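Local coordinates for protein mandelate racemase/muconate lactonizing enzyme (PDB 2QDD) that is of unknown precise function but, as a magnesium-dependent member of the enolase superfamily, probably catalyses a reaction that begins with proton abstraction from a carboxylate substrate, at residues 119-123 with 124-128. Sequence-based numbering, arbitrary orientation.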
loop_
_atom_site.group_PDB
_atom_site.type_symbol
_atom_site.label_atom_id
_atom_site.label_comp_id
_atom_site.label_asym_id
_atom_site.label_seq_id
_atom_site.Cartn_x
_atom_site.Cartn_y
_atom_site.Cartn_z
ATOM N N ALA A 119 10.190 -41.559 -24.422
ATOM C CA ALA A 119 9.556 -42.094 -23.216
ATOM C C ALA A 119 8.386 -43.031 -23.519
ATOM O O ALA A 119 7.957 -43.792 -22.651
ATOM C CB ALA A 119 9.088 -40.953 -22.319
ATOM N N GLY A 120 7.863 -42.961 -24.741
ATOM C CA GLY A 120 6.681 -43.729 -25.132
ATOM C C GLY A 120 5.387 -43.201 -24.537
ATOM O O GLY A 120 4.452 -43.965 -24.299
ATOM N N LEU A 121 5.333 -41.891 -24.294
ATOM C CA LEU A 121 4.178 -41.269 -23.633
ATOM C C LEU A 121 3.600 -40.126 -24.457
ATOM O O LEU A 121 4.344 -39.368 -25.073
ATOM C CB LEU A 121 4.539 -40.777 -22.227
ATOM C CG LEU A 121 5.125 -41.792 -21.239
ATOM C CD1 LEU A 121 5.705 -41.080 -20.045
ATOM C CD2 LEU A 121 4.094 -42.825 -20.804
ATOM N N PRO A 122 2.263 -40.011 -24.488
ATOM C CA PRO A 122 1.637 -38.836 -25.077
ATOM C C PRO A 122 1.913 -37.582 -24.255
ATOM O O PRO A 122 2.123 -37.674 -23.044
ATOM C CB PRO A 122 0.146 -39.181 -25.042
ATOM C CG PRO A 122 0.017 -40.179 -23.966
ATOM C CD PRO A 122 1.263 -40.977 -23.996
ATOM N N LEU A 123 1.912 -36.429 -24.916
ATOM C CA LEU A 123 2.256 -35.168 -24.264
ATOM C C LEU A 123 1.367 -34.838 -23.064
ATOM O O LEU A 123 1.868 -34.352 -22.057
ATOM C CB LEU A 123 2.285 -34.020 -25.271
ATOM C CG LEU A 123 3.641 -33.434 -25.674
ATOM C CD1 LEU A 123 4.652 -34.504 -26.007
ATOM C CD2 LEU A 123 3.476 -32.499 -26.857
ATOM N N TRP A 124 0.072 -35.153 -23.152
ATOM C CA TRP A 124 -0.863 -34.940 -22.037
ATOM C C TRP A 124 -0.512 -35.702 -20.760
ATOM O O TRP A 124 -0.843 -35.254 -19.660
ATOM C CB TRP A 124 -2.328 -35.180 -22.444
ATOM C CG TRP A 124 -2.622 -36.568 -22.945
ATOM C CD1 TRP A 124 -2.718 -36.959 -24.251
ATOM C CD2 TRP A 124 -2.865 -37.743 -22.157
ATOM N NE1 TRP A 124 -3.002 -38.299 -24.325
ATOM C CE2 TRP A 124 -3.091 -38.807 -23.056
ATOM C CE3 TRP A 124 -2.903 -38.003 -20.782
ATOM C CZ2 TRP A 124 -3.353 -40.111 -22.623
ATOM C CZ3 TRP A 124 -3.153 -39.303 -20.355
ATOM C CH2 TRP A 124 -3.385 -40.338 -21.276
ATOM N N GLN A 125 0.156 -36.845 -20.911
ATOM C CA GLN A 125 0.628 -37.627 -19.769
ATOM C C GLN A 125 1.926 -37.087 -19.178
ATOM O O GLN A 125 2.108 -37.089 -17.955
ATOM C CB GLN A 125 0.788 -39.098 -20.144
ATOM C CG GLN A 125 1.054 -40.003 -18.953
ATOM C CD GLN A 125 0.451 -41.383 -19.110
ATOM O OE1 GLN A 125 -0.274 -41.858 -18.236
ATOM N NE2 GLN A 125 0.751 -42.037 -20.225
ATOM N N LEU A 126 2.824 -36.624 -20.043
ATOM C CA LEU A 126 4.051 -35.957 -19.596
ATOM C C LEU A 126 3.743 -34.653 -18.868
ATOM O O LEU A 126 4.479 -34.248 -17.968
ATOM C CB LEU A 126 4.991 -35.690 -20.773
ATOM C CG LEU A 126 5.820 -36.858 -21.312
ATOM C CD1 LEU A 126 6.569 -36.407 -22.548
ATOM C CD2 LEU A 126 6.790 -37.377 -20.266
ATOM N N LEU A 127 2.637 -34.024 -19.258
ATOM C CA LEU A 127 2.137 -32.825 -18.602
ATOM C C LEU A 127 1.269 -33.119 -17.377
ATOM O O LEU A 127 0.825 -32.203 -16.691
ATOM C CB LEU A 127 1.402 -31.939 -19.616
ATOM C CG LEU A 127 2.329 -31.384 -20.703
ATOM C CD1 LEU A 127 1.563 -30.973 -21.949
ATOM C CD2 LEU A 127 3.190 -30.243 -20.175
ATOM N N GLY A 128 1.033 -34.399 -17.108
ATOM C CA GLY A 128 0.567 -34.849 -15.801
ATOM C C GLY A 128 -0.887 -35.274 -15.760
ATOM O O GLY A 128 -1.397 -35.614 -14.695
#
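Pro122 lies against the indole of Trp124, a worked example of how a proline at the N-cap can begin a short helix and pack on its first turn. The tryptophan takes chi1 60°, which sets CG between its backbone N and carbonyl carbon and swings the ring back under the proline. Beyond CB and CG, CD1 and NE1 run beneath Pro122 CB, and CE2 and CZ2 beneath Pro122 CG. The two side chains come closest at Pro122 CB and Trp124 NE1, 3.3 Å apart, and the same CB forms a CH-pi contact over the five-membered ring, 3.8 Å from its centroid. Gln125 CB covers the rim of this same face. NE1 also makes a weak hydrogen bond to Pro348 O, and the indole meets the ring of His308 at a small angle between planes. Through Trp124 and Leu127 this N-terminal-domain helix packs on helix 300-311 of the C-terminal barrel, joining the two domains away from the magnesium site. An alanine in place of Trp124 would probably leave the Pro122 ring without its aromatic floor and Pro348 O without that weak donor.

Backbone bonds close the turn. Pro122 O accepts from both Leu126 N, 3.3 Å away and in the carbonyl plane, and Gln125 N, 3.0 Å away but above that plane. Leu127 N reaches Leu123 O at 2.9 Å, and a Schellman motif ends the helix at Gly128. On another side, Leu121 CD1 meets Leu126 CD2 at 3.9 Å, the two side chains crossing at about a right angle. At the start of a helix the lack of an N-H costs proline nothing; its carbonyl takes two donors while its ring meets an aromatic face, so one residue joins the polar start of the helix to its apolar packing.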